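Anopheles gambiae adenosine kinase (Anopheles gambiae, PDB 3LOO) catalyses the ATP-dependent phosphorylation of adenosine to AMP, as an adenosine kinase of the pfkB carbohydrate kinase family. Local coordinates at residues R262-P267 with R275-T280; E254-I259 with P285-E290; Y77-S82 with E116-S121. All coordinates share one frame; numbering follows the deposited sequence.

In the fold
From the N terminus, contact 3 comes first: it closes the loop from strand 76-80 to helix 110-122, setting an outer strand of the five-stranded sheet against a helix that also packs on strand 125-131 of the nine-stranded sheet. Contacts 1 and 2 follow later and share helix 256-264. Contact 2 joins its start to strand 284-290, and nested inside that loop contact 1 joins its end to strand 276-281. These two strands are antiparallel neighbours in the large sheet, paired through Val277 with Ile289 and Ile279 with Leu287. Contacts 1 and 3 lie about 30 Å apart, centre to centre, yet both touch the bound bis(adenosine)-5'-tetraphosphate.

Contact 1: residues R262-P267 with R275-T280; sequences RIAALP and RIVIIT. With B4P (bis(adenosine)-5'-tetraphosphate), chain D.
The Arg275 guanidinium group meets a row of backbone carbonyls at its edge, all near its own plane. Arg275 NH1 gives a nearly straight hydrogen bond to Leu266 O (2.8 Å, N-H...O angle 175°). A second bond from Arg275 NH1, to Ala264 O at 3.0 Å, is more bent. Arg275 NH2 reaches Pro267 O at 3.1 Å. The carbonyls are not turned to match: Arg275 NH1 stands well above the carbonyl plane of Ala264, as NH2 does above that of Pro267, and NH1 is tilted from that of Leu266. The chain runs extended as far as CD and then bends at chi3 (-61°), which carries the group round the end of helix 256-264. Further bonds from NE to Val232 O and from NH2 to Phe229 O hold the group in its plane, so that a buried positive charge is met by carbonyl oxygens from two parts of the chain. Beside this polar network, Val277 CG2 packs against two helix residues, 3.8 Å from Ile263 CG2 and 3.9 Å from Ala264 CB; the Ile263 and Val277 side chains cross at about a right angle. At the far end of the strand Thr280 OG1 donates a hydrogen bond to phosphate oxygen O2D of the bound bis(adenosine)-5'-tetraphosphate, 2.7 Å away. Strand 276-281 thus runs from the helix end to the ligand, with strand 234-238 parallel on one side of it and strand 284-290 antiparallel on the other.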
loop_
_atom_site.group_PDB
_atom_site.type_symbol
_atom_site.label_atom_id
_atom_site.label_comp_id
_atom_site.label_asym_id
_atom_site.label_seq_id
_atom_site.Cartn_x
_atom_site.Cartn_y
_atom_site.Cartn_z
ATOM N N ARG A 262 16.402 0.426 14.717
ATOM C CA ARG A 262 15.575 0.407 15.916
ATOM C C ARG A 262 14.258 -0.323 15.661
ATOM O O ARG A 262 13.826 -1.128 16.490
ATOM C CB ARG A 262 15.235 1.838 16.423
ATOM C CG ARG A 262 16.381 2.712 16.931
ATOM C CD ARG A 262 16.664 2.535 18.418
ATOM N NE ARG A 262 15.780 3.246 19.361
ATOM C CZ ARG A 262 15.914 4.528 19.761
ATOM N NH1 ARG A 262 16.851 5.345 19.257
ATOM N NH2 ARG A 262 15.066 5.009 20.654
ATOM N N ILE A 263 13.593 -0.013 14.549
ATOM C CA ILE A 263 12.341 -0.728 14.226
ATOM C C ILE A 263 12.603 -2.248 14.038
ATOM O O ILE A 263 11.870 -3.085 14.582
ATOM C CB ILE A 263 11.673 -0.175 12.957
ATOM C CG1 ILE A 263 11.295 1.322 13.117
ATOM C CG2 ILE A 263 10.465 -1.069 12.558
ATOM C CD1 ILE A 263 11.040 2.026 11.708
ATOM N N ALA A 264 13.649 -2.572 13.278
ATOM C CA ALA A 264 13.995 -3.972 12.972
ATOM C C ALA A 264 14.219 -4.761 14.276
ATOM O O ALA A 264 13.852 -5.936 14.350
ATOM C CB ALA A 264 15.218 -4.070 12.073
ATOM N N ALA A 265 14.758 -4.081 15.302
ATOM C CA ALA A 265 15.162 -4.750 16.546
ATOM C C ALA A 265 14.039 -4.919 17.542
ATOM O O ALA A 265 14.242 -5.534 18.573
ATOM C CB ALA A 265 16.386 -4.024 17.196
ATOM N N LEU A 266 12.844 -4.415 17.243
ATOM C CA LEU A 266 11.724 -4.556 18.151
ATOM C C LEU A 266 11.367 -6.016 18.412
ATOM O O LEU A 266 11.548 -6.870 17.533
ATOM C CB LEU A 266 10.487 -3.793 17.644
ATOM C CG LEU A 266 10.473 -2.253 17.691
ATOM C CD1 LEU A 266 9.392 -1.709 16.762
ATOM C CD2 LEU A 266 10.245 -1.740 19.118
ATOM N N PRO A 267 10.829 -6.314 19.614
ATOM C CA PRO A 267 10.398 -7.675 19.941
ATOM C C PRO A 267 9.531 -8.260 18.829
ATOM O O PRO A 267 8.722 -7.559 18.237
ATOM C CB PRO A 267 9.551 -7.473 21.205
ATOM C CG PRO A 267 10.213 -6.282 21.879
ATOM C CD PRO A 267 10.657 -5.387 20.755
ATOM N N ARG A 275 13.034 -9.808 11.341
ATOM C CA ARG A 275 12.323 -8.711 10.680
ATOM C C ARG A 275 13.209 -7.991 9.685
ATOM O O ARG A 275 14.398 -7.753 9.923
ATOM C CB ARG A 275 11.796 -7.693 11.692
ATOM C CG ARG A 275 10.942 -6.568 11.076
ATOM C CD ARG A 275 10.348 -5.661 12.175
ATOM N NE ARG A 275 9.457 -6.357 13.119
ATOM C CZ ARG A 275 9.768 -6.653 14.385
ATOM N NH1 ARG A 275 10.977 -6.398 14.873
ATOM N NH2 ARG A 275 8.865 -7.219 15.177
ATOM N N ILE A 276 12.575 -7.630 8.585
ATOM C CA ILE A 276 13.147 -6.797 7.514
ATOM C C ILE A 276 12.419 -5.453 7.509
ATOM O O ILE A 276 11.178 -5.411 7.626
ATOM C CB ILE A 276 12.924 -7.499 6.153
ATOM C CG1 ILE A 276 13.701 -8.806 6.156
ATOM C CG2 ILE A 276 13.452 -6.669 5.037
ATOM C CD1 ILE A 276 15.144 -8.594 6.418
ATOM N N VAL A 277 13.178 -4.363 7.438
ATOM C CA VAL A 277 12.593 -3.035 7.224
ATOM C C VAL A 277 13.154 -2.486 5.908
ATOM O O VAL A 277 14.366 -2.505 5.706
ATOM C CB VAL A 277 12.876 -2.089 8.413
ATOM C CG1 VAL A 277 12.250 -0.704 8.169
ATOM C CG2 VAL A 277 12.380 -2.724 9.740
ATOM N N ILE A 278 12.277 -2.038 5.018
ATOM C CA ILE A 278 12.694 -1.486 3.688
ATOM C C ILE A 278 12.227 -0.033 3.562
ATOM O O ILE A 278 11.026 0.231 3.684
ATOM C CB ILE A 278 12.193 -2.374 2.516
ATOM C CG1 ILE A 278 12.893 -3.746 2.577
ATOM C CG2 ILE A 278 12.475 -1.725 1.150
ATOM C CD1 ILE A 278 12.230 -4.829 1.704
ATOM N N ILE A 279 13.159 0.894 3.350
ATOM C CA ILE A 279 12.835 2.323 3.261
ATOM C C ILE A 279 13.206 2.841 1.898
ATOM O O ILE A 279 14.386 2.775 1.511
ATOM C CB ILE A 279 13.554 3.136 4.357
ATOM C CG1 ILE A 279 13.132 2.570 5.728
ATOM C CG2 ILE A 279 13.191 4.645 4.240
ATOM C CD1 ILE A 279 13.951 3.041 6.857
ATOM N N THR A 280 12.187 3.313 1.170
ATOM C CA THR A 280 12.361 3.950 -0.114
ATOM C C THR A 280 12.637 5.438 0.129
ATOM O O THR A 280 12.181 6.008 1.126
ATOM C CB THR A 280 11.108 3.746 -1.049
ATOM O OG1 THR A 280 9.945 4.385 -0.487
ATOM C CG2 THR A 280 10.806 2.218 -1.259
HETATM P PA B4P D . 1.754 8.017 -4.083
HETATM O O1A B4P D . 1.756 8.325 -5.572
HETATM O O2A B4P D . 1.582 9.191 -3.121
HETATM O O3A B4P D . 3.223 7.460 -3.757
HETATM P PB B4P D . 3.443 6.016 -3.116
HETATM O O1B B4P D . 3.088 4.905 -4.106
HETATM O O2B B4P D . 2.952 5.931 -1.680
HETATM O O3B B4P D . 5.063 6.366 -3.253
HETATM P PG B4P D . 6.158 6.459 -2.076
HETATM O O1G B4P D . 6.345 7.854 -1.586
HETATM O O2G B4P D . 5.742 5.455 -1.018
HETATM O O3G B4P D . 7.510 5.933 -2.755
HETATM P PD B4P D . 8.861 6.713 -3.166
HETATM O O1D B4P D . 8.480 8.045 -3.699
HETATM O O2D B4P D . 9.926 6.592 -2.114
HETATM O O5E B4P D . 0.695 6.830 -3.750
HETATM C C5E B4P D . -0.515 7.007 -4.452
HETATM C C4E B4P D . -1.609 6.057 -4.056
HETATM O O4E B4P D . -1.947 6.139 -2.672
HETATM C C3E B4P D . -2.862 6.475 -4.776
HETATM O O3E B4P D . -3.021 5.510 -5.834
HETATM C C2E B4P D . -3.976 6.332 -3.745
HETATM O O2E B4P D . -5.107 5.563 -4.176
HETATM C C1E B4P D . -3.273 5.701 -2.529
HETATM N N9A B4P D . -3.856 6.233 -1.284
HETATM C C8A B4P D . -3.813 7.510 -0.805
HETATM N N7A B4P D . -4.498 7.542 0.375
HETATM C C5A B4P D . -5.005 6.299 0.629
HETATM C C6A B4P D . -5.763 5.723 1.662
HETATM N N6A B4P D . -6.235 6.437 2.730
HETATM N N1A B4P D . -6.096 4.410 1.576
HETATM C C2A B4P D . -5.665 3.640 0.546
HETATM N N3A B4P D . -4.926 4.165 -0.446
HETATM C C4A B4P D . -4.579 5.478 -0.420
HETATM O O5F B4P D . 9.262 5.816 -4.432
HETATM C C5F B4P D . 9.244 4.394 -4.385
HETATM C C4F B4P D . 10.125 3.911 -5.536
HETATM O O4F B4P D . 9.798 4.567 -6.775
HETATM C C3F B4P D . 11.574 4.306 -5.315
HETATM O O3F B4P D . 12.186 3.392 -4.414
HETATM C C2F B4P D . 12.139 4.251 -6.722
HETATM O O2F B4P D . 12.482 2.897 -7.076
HETATM C C1F B4P D . 10.969 4.775 -7.574
HETATM N N9B B4P D . 11.169 6.249 -7.751
HETATM C C8B B4P D . 10.530 7.222 -7.071
HETATM N N7B B4P D . 10.954 8.447 -7.462
HETATM C C5B B4P D . 11.894 8.286 -8.417
HETATM C C6B B4P D . 12.694 9.134 -9.178
HETATM N N6B B4P D . 12.577 10.476 -9.013
HETATM N N1B B4P D . 13.567 8.607 -10.092
HETATM C C2B B4P D . 13.684 7.266 -10.262
HETATM N N3B B4P D . 12.937 6.387 -9.536
HETATM C C4B B4P D . 12.039 6.834 -8.603
#

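Contact 2: residues E254-I259 with P285-E290; sequences EDLREI and PVLLIE
Leu287 meets the first turn of helix 256-264 with both of its methyl groups, each taking a different partner. Leu287 CD1 rests against Leu256 CB at 3.9 Å, while Leu287 CD2 lies over one face of the Arg257 guanidinium, offset toward its rim and 3.8 Å from Arg257 NH2. Leu287 CG stands anti to the carbonyl carbon, with chi1 at -45°, and beyond it the two branches part, CD1 to the helix at Leu256, CD2 outward under the end of Arg257. Arg257 has its CG in the same relation to its backbone (chi1 -68°), and from there to NE the chain stays extended, crossing the leucine at about a right angle. This reach brings NH2 to a salt bridge with Glu298, on the strand next to 284-290, so the flat group is held by charge at NH2 while a methyl covers one face.

The contact is helix-on-sheet packing in the pfkB kinase fold: the start of the helix lies over the antiparallel strands at one side of the large sheet. Here Asp255 is the N-cap, its OD1 accepting from Glu258 N at 3.2 Å from above the carboxylate plane. Beyond CB the Leu256 chain turns away from Leu287, and it also touches Ala242 and Glu239 of helix 239-248 and Gln281 of strand 276-281.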
loop_
_atom_site.group_PDB
_atom_site.type_symbol
_atom_site.label_atom_id
_atom_site.label_comp_id
_atom_site.label_asym_id
_atom_site.label_seq_id
_atom_site.Cartn_x
_atom_site.Cartn_y
_atom_site.Cartn_z
ATOM N N GLU A 254 16.661 11.682 13.002
ATOM C CA GLU A 254 16.092 11.675 11.670
ATOM C C GLU A 254 16.926 10.858 10.690
ATOM O O GLU A 254 16.622 10.826 9.507
ATOM C CB GLU A 254 15.860 13.098 11.159
ATOM C CG GLU A 254 14.623 13.659 11.770
ATOM C CD GLU A 254 14.287 15.052 11.326
ATOM O OE1 GLU A 254 14.941 15.578 10.399
ATOM O OE2 GLU A 254 13.339 15.613 11.911
ATOM N N ASP A 255 17.950 10.191 11.218
ATOM C CA ASP A 255 18.836 9.288 10.492
ATOM C C ASP A 255 18.075 8.001 10.144
ATOM O O ASP A 255 17.673 7.228 11.029
ATOM C CB ASP A 255 20.068 8.998 11.377
ATOM C CG ASP A 255 21.081 8.039 10.731
ATOM O OD1 ASP A 255 20.719 7.124 9.960
ATOM O OD2 ASP A 255 22.278 8.169 11.064
ATOM N N LEU A 256 17.861 7.796 8.854
ATOM C CA LEU A 256 17.011 6.702 8.396
ATOM C C LEU A 256 17.596 5.338 8.712
ATOM O O LEU A 256 16.859 4.398 9.024
ATOM C CB LEU A 256 16.775 6.812 6.896
ATOM C CG LEU A 256 15.925 7.980 6.427
ATOM C CD1 LEU A 256 15.957 7.968 4.922
ATOM C CD2 LEU A 256 14.494 7.885 6.974
ATOM N N ARG A 257 18.925 5.217 8.623
ATOM C CA ARG A 257 19.574 3.932 8.916
ATOM C C ARG A 257 19.341 3.549 10.377
ATOM O O ARG A 257 18.966 2.426 10.681
ATOM C CB ARG A 257 21.077 3.980 8.568
ATOM C CG ARG A 257 21.319 4.085 7.050
ATOM C CD ARG A 257 22.742 4.469 6.714
ATOM N NE ARG A 257 22.927 4.482 5.259
ATOM C CZ ARG A 257 22.436 5.420 4.445
ATOM N NH1 ARG A 257 21.706 6.423 4.923
ATOM N NH2 ARG A 257 22.660 5.354 3.138
ATOM N N GLU A 258 19.520 4.513 11.272
ATOM C CA GLU A 258 19.315 4.297 12.689
ATOM C C GLU A 258 17.863 3.974 12.998
ATOM O O GLU A 258 17.561 3.101 13.817
ATOM C CB GLU A 258 19.755 5.559 13.457
ATOM C CG GLU A 258 19.361 5.567 14.929
ATOM C CD GLU A 258 20.099 4.504 15.729
ATOM O OE1 GLU A 258 21.167 4.031 15.254
ATOM O OE2 GLU A 258 19.609 4.139 16.839
ATOM N N ILE A 259 16.953 4.703 12.360
ATOM C CA ILE A 259 15.524 4.469 12.578
ATOM C C ILE A 259 15.192 3.035 12.135
ATOM O O ILE A 259 14.575 2.299 12.878
ATOM C CB ILE A 259 14.635 5.530 11.842
ATOM C CG1 ILE A 259 14.814 6.928 12.456
ATOM C CG2 ILE A 259 13.130 5.137 11.907
ATOM C CD1 ILE A 259 14.443 8.061 11.496
ATOM N N PRO A 285 18.825 5.814 -2.884
ATOM C CA PRO A 285 18.882 4.357 -2.749
ATOM C C PRO A 285 17.753 3.807 -1.883
ATOM O O PRO A 285 17.374 4.429 -0.899
ATOM C CB PRO A 285 20.238 4.120 -2.038
ATOM C CG PRO A 285 21.067 5.290 -2.443
ATOM C CD PRO A 285 20.092 6.453 -2.471
ATOM N N VAL A 286 17.213 2.648 -2.267
ATOM C CA VAL A 286 16.336 1.914 -1.372
ATOM C C VAL A 286 17.215 1.305 -0.266
ATOM O O VAL A 286 18.287 0.742 -0.556
ATOM C CB VAL A 286 15.558 0.808 -2.125
ATOM C CG1 VAL A 286 14.705 0.033 -1.148
ATOM C CG2 VAL A 286 14.673 1.425 -3.224
ATOM N N LEU A 287 16.771 1.399 0.992
ATOM C CA LEU A 287 17.544 0.888 2.116
ATOM C C LEU A 287 16.919 -0.377 2.681
ATOM O O LEU A 287 15.711 -0.426 2.912
ATOM C CB LEU A 287 17.663 1.921 3.246
ATOM C CG LEU A 287 17.994 3.360 2.877
ATOM C CD1 LEU A 287 17.789 4.236 4.120
ATOM C CD2 LEU A 287 19.437 3.457 2.292
ATOM N N LEU A 288 17.756 -1.393 2.891
ATOM C CA LEU A 288 17.341 -2.662 3.474
ATOM C C LEU A 288 17.987 -2.812 4.834
ATOM O O LEU A 288 19.236 -2.793 4.956
ATOM C CB LEU A 288 17.756 -3.861 2.579
ATOM C CG LEU A 288 17.730 -5.265 3.228
ATOM C CD1 LEU A 288 16.332 -5.647 3.678
ATOM C CD2 LEU A 288 18.292 -6.328 2.251
ATOM N N ILE A 289 17.151 -3.000 5.845
ATOM C CA ILE A 289 17.620 -3.256 7.188
ATOM C C ILE A 289 17.100 -4.607 7.655
ATOM O O ILE A 289 15.889 -4.857 7.586
ATOM C CB ILE A 289 17.149 -2.148 8.194
ATOM C CG1 ILE A 289 17.506 -0.736 7.688
ATOM C CG2 ILE A 289 17.747 -2.397 9.595
ATOM C CD1 ILE A 289 16.359 0.022 6.963
ATOM N N GLU A 290 18.008 -5.471 8.120
ATOM C CA GLU A 290 17.634 -6.748 8.692
ATOM C C GLU A 290 17.981 -6.780 10.152
ATOM O O GLU A 290 19.092 -6.421 10.533
ATOM C CB GLU A 290 18.358 -7.931 8.009
ATOM C CG GLU A 290 17.842 -9.302 8.548
ATOM C CD GLU A 290 18.577 -10.517 7.971
ATOM O OE1 GLU A 290 19.799 -10.682 8.224
ATOM O OE2 GLU A 290 17.915 -11.318 7.284
#

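Contact 3: residues Y77-S82 with E116-S121; sequences YIAGGS and EERATS. With B4P (bis(adenosine)-5'-tetraphosphate), chain D.
Arg118 packs its CB and CG on the Ala79 methyl, and its side chain can be followed atom by atom from the helix. Arg118 CB sits 3.9 Å from Ala79 CB, and Arg118 CG, held anti to the carbonyl carbon of its own residue, lies 4.0 Å from the same methyl. A bend at chi2 (-85°) then turns CD and NE along the strand toward its start. At the tip, Arg118 NH1 comes 4.1 Å from Tyr77 O, which lies at the edge of the guanidinium near its plane but too far for a hydrogen bond. The small Ala79 side chain lets the arginine stem lie close, over a small area, and also touches Arg88 of helix 82-94. Tyr77 turns its ring away from Arg118 and meets Tyr111 edge-to-face, with a hydrogen bond between the two hydroxyls.

On the other side of the same backbone lies the nucleoside site. Gly81 N donates to the ribose hydroxyl O2E of the bound bis(adenosine)-5'-tetraphosphate at 2.8 Å, with an N-H...O angle of 162°, and Ser82 N donates to adenine N3A at 3.2 Å. Gly80, without a side chain, leaves room beside the hydroxyl O2E, and Gly81 has a positive phi, usual for glycine. The paired glycines match the Gly-Gly signature of the pfkB family. With no hydrogen bond or salt bridge between the segments, the chemistry implies a small van der Waals contact on one side of the backbone, while Gly81 N and Ser82 N, just beyond the strand, bond to the ligand.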
loop_
_atom_site.group_PDB
_atom_site.type_symbol
_atom_site.label_atom_id
_atom_site.label_comp_id
_atom_site.label_asym_id
_atom_site.label_seq_id
_atom_site.Cartn_x
_atom_site.Cartn_y
_atom_site.Cartn_z
ATOM N N TYR A 77 -9.729 9.375 -14.220
ATOM C CA TYR A 77 -10.057 8.296 -13.293
ATOM C C TYR A 77 -9.008 7.198 -13.387
ATOM O O TYR A 77 -8.750 6.681 -14.471
ATOM C CB TYR A 77 -11.421 7.700 -13.647
ATOM C CG TYR A 77 -12.622 8.527 -13.232
ATOM C CD1 TYR A 77 -12.628 9.243 -12.012
ATOM C CD2 TYR A 77 -13.787 8.532 -14.008
ATOM C CE1 TYR A 77 -13.757 9.984 -11.612
ATOM C CE2 TYR A 77 -14.922 9.274 -13.610
ATOM C CZ TYR A 77 -14.895 9.989 -12.417
ATOM O OH TYR A 77 -16.018 10.677 -12.002
ATOM N N ILE A 78 -8.411 6.821 -12.259
ATOM C CA ILE A 78 -7.399 5.775 -12.279
ATOM C C ILE A 78 -7.644 4.842 -11.137
ATOM O O ILE A 78 -7.839 5.284 -10.008
ATOM C CB ILE A 78 -5.930 6.324 -12.229
ATOM C CG1 ILE A 78 -5.735 7.448 -13.245
ATOM C CG2 ILE A 78 -4.957 5.191 -12.544
ATOM C CD1 ILE A 78 -4.507 8.393 -12.966
ATOM N N ALA A 79 -7.652 3.546 -11.422
ATOM C CA ALA A 79 -7.847 2.557 -10.348
ATOM C C ALA A 79 -6.733 2.725 -9.323
ATOM O O ALA A 79 -5.579 2.811 -9.701
ATOM C CB ALA A 79 -7.831 1.146 -10.939
ATOM N N GLY A 80 -7.065 2.842 -8.043
ATOM C CA GLY A 80 -6.039 3.059 -7.004
ATOM C C GLY A 80 -6.312 2.332 -5.707
ATOM O O GLY A 80 -6.890 1.247 -5.702
ATOM N N GLY A 81 -5.921 2.949 -4.598
ATOM C CA GLY A 81 -5.795 2.221 -3.343
ATOM C C GLY A 81 -4.423 1.534 -3.309
ATOM O O GLY A 81 -4.014 0.830 -4.258
ATOM N N SER A 82 -3.692 1.792 -2.237
ATOM C CA SER A 82 -2.309 1.333 -2.098
ATOM C C SER A 82 -2.127 -0.198 -2.311
ATOM O O SER A 82 -1.387 -0.614 -3.183
ATOM C CB SER A 82 -1.791 1.728 -0.716
ATOM O OG SER A 82 -0.437 1.347 -0.579
ATOM N N GLU A 116 -13.138 -3.085 -10.066
ATOM C CA GLU A 116 -13.291 -4.514 -10.332
ATOM C C GLU A 116 -12.691 -4.965 -11.656
ATOM O O GLU A 116 -11.901 -5.906 -11.720
ATOM C CB GLU A 116 -14.765 -4.810 -10.393
ATOM C CG GLU A 116 -15.336 -5.341 -9.147
ATOM C CD GLU A 116 -15.584 -6.800 -9.258
ATOM O OE1 GLU A 116 -16.162 -7.401 -8.314
ATOM O OE2 GLU A 116 -15.186 -7.343 -10.303
ATOM N N GLU A 117 -13.103 -4.289 -12.726
ATOM C CA GLU A 117 -12.658 -4.659 -14.050
ATOM C C GLU A 117 -11.173 -4.487 -14.215
ATOM O O GLU A 117 -10.539 -5.407 -14.709
ATOM C CB GLU A 117 -13.452 -3.919 -15.138
ATOM C CG GLU A 117 -14.896 -4.411 -15.124
ATOM C CD GLU A 117 -15.776 -3.788 -16.187
ATOM O OE1 GLU A 117 -15.532 -2.622 -16.571
ATOM O OE2 GLU A 117 -16.733 -4.478 -16.622
ATOM N N ARG A 118 -10.602 -3.341 -13.810
ATOM C CA ARG A 118 -9.138 -3.163 -13.913
ATOM C C ARG A 118 -8.351 -4.188 -13.082
ATOM O O ARG A 118 -7.372 -4.774 -13.552
ATOM C CB ARG A 118 -8.667 -1.752 -13.485
ATOM C CG ARG A 118 -9.304 -0.602 -14.251
ATOM C CD ARG A 118 -8.623 -0.235 -15.602
ATOM N NE ARG A 118 -9.538 0.641 -16.362
ATOM C CZ ARG A 118 -9.721 1.955 -16.161
ATOM N NH1 ARG A 118 -9.020 2.626 -15.237
ATOM N NH2 ARG A 118 -10.612 2.611 -16.899
ATOM N N ALA A 119 -8.738 -4.389 -11.830
ATOM C CA ALA A 119 -7.967 -5.304 -10.997
ATOM C C ALA A 119 -8.127 -6.771 -11.501
ATOM O O ALA A 119 -7.142 -7.485 -11.600
ATOM C CB ALA A 119 -8.327 -5.152 -9.521
ATOM N N THR A 120 -9.339 -7.180 -11.856
ATOM C CA THR A 120 -9.545 -8.522 -12.456
ATOM C C THR A 120 -8.787 -8.696 -13.786
ATOM O O THR A 120 -8.196 -9.724 -13.992
ATOM C CB THR A 120 -11.054 -8.889 -12.615
ATOM O OG1 THR A 120 -11.642 -8.987 -11.309
ATOM C CG2 THR A 120 -11.233 -10.297 -13.311
ATOM N N SER A 121 -8.780 -7.689 -14.658
ATOM C CA SER A 121 -7.973 -7.772 -15.892
ATOM C C SER A 121 -6.500 -8.004 -15.670
ATOM O O SER A 121 -5.888 -8.734 -16.445
ATOM C CB SER A 121 -8.111 -6.534 -16.749
ATOM O OG SER A 121 -9.487 -6.367 -16.958
HETATM P PA B4P D . 1.754 8.017 -4.083
HETATM O O1A B4P D . 1.756 8.325 -5.572
HETATM O O2A B4P D . 1.582 9.191 -3.121
HETATM O O3A B4P D . 3.223 7.460 -3.757
HETATM P PB B4P D . 3.443 6.016 -3.116
HETATM O O1B B4P D . 3.088 4.905 -4.106
HETATM O O2B B4P D . 2.952 5.931 -1.680
HETATM O O3B B4P D . 5.063 6.366 -3.253
HETATM P PG B4P D . 6.158 6.459 -2.076
HETATM O O1G B4P D . 6.345 7.854 -1.586
HETATM O O2G B4P D . 5.742 5.455 -1.018
HETATM O O3G B4P D . 7.510 5.933 -2.755
HETATM P PD B4P D . 8.861 6.713 -3.166
HETATM O O1D B4P D . 8.480 8.045 -3.699
HETATM O O2D B4P D . 9.926 6.592 -2.114
HETATM O O5E B4P D . 0.695 6.830 -3.750
HETATM C C5E B4P D . -0.515 7.007 -4.452
HETATM C C4E B4P D . -1.609 6.057 -4.056
HETATM O O4E B4P D . -1.947 6.139 -2.672
HETATM C C3E B4P D . -2.862 6.475 -4.776
HETATM O O3E B4P D . -3.021 5.510 -5.834
HETATM C C2E B4P D . -3.976 6.332 -3.745
HETATM O O2E B4P D . -5.107 5.563 -4.176
HETATM C C1E B4P D . -3.273 5.701 -2.529
HETATM N N9A B4P D . -3.856 6.233 -1.284
HETATM C C8A B4P D . -3.813 7.510 -0.805
HETATM N N7A B4P D . -4.498 7.542 0.375
HETATM C C5A B4P D . -5.005 6.299 0.629
HETATM C C6A B4P D . -5.763 5.723 1.662
HETATM N N6A B4P D . -6.235 6.437 2.730
HETATM N N1A B4P D . -6.096 4.410 1.576
HETATM C C2A B4P D . -5.665 3.640 0.546
HETATM N N3A B4P D . -4.926 4.165 -0.446
HETATM C C4A B4P D . -4.579 5.478 -0.420
HETATM O O5F B4P D . 9.262 5.816 -4.432
HETATM C C5F B4P D . 9.244 4.394 -4.385
HETATM C C4F B4P D . 10.125 3.911 -5.536
HETATM O O4F B4P D . 9.798 4.567 -6.775
HETATM C C3F B4P D . 11.574 4.306 -5.315
HETATM O O3F B4P D . 12.186 3.392 -4.414
HETATM C C2F B4P D . 12.139 4.251 -6.722
HETATM O O2F B4P D . 12.482 2.897 -7.076
HETATM C C1F B4P D . 10.969 4.775 -7.574
HETATM N N9B B4P D . 11.169 6.249 -7.751
HETATM C C8B B4P D . 10.530 7.222 -7.071
HETATM N N7B B4P D . 10.954 8.447 -7.462
HETATM C C5B B4P D . 11.894 8.286 -8.417
HETATM C C6B B4P D . 12.694 9.134 -9.178
HETATM N N6B B4P D . 12.577 10.476 -9.013
HETATM N N1B B4P D . 13.567 8.607 -10.092
HETATM C C2B B4P D . 13.684 7.266 -10.262
HETATM N N3B B4P D . 12.937 6.387 -9.536
HETATM C C4B B4P D . 12.039 6.834 -8.603
#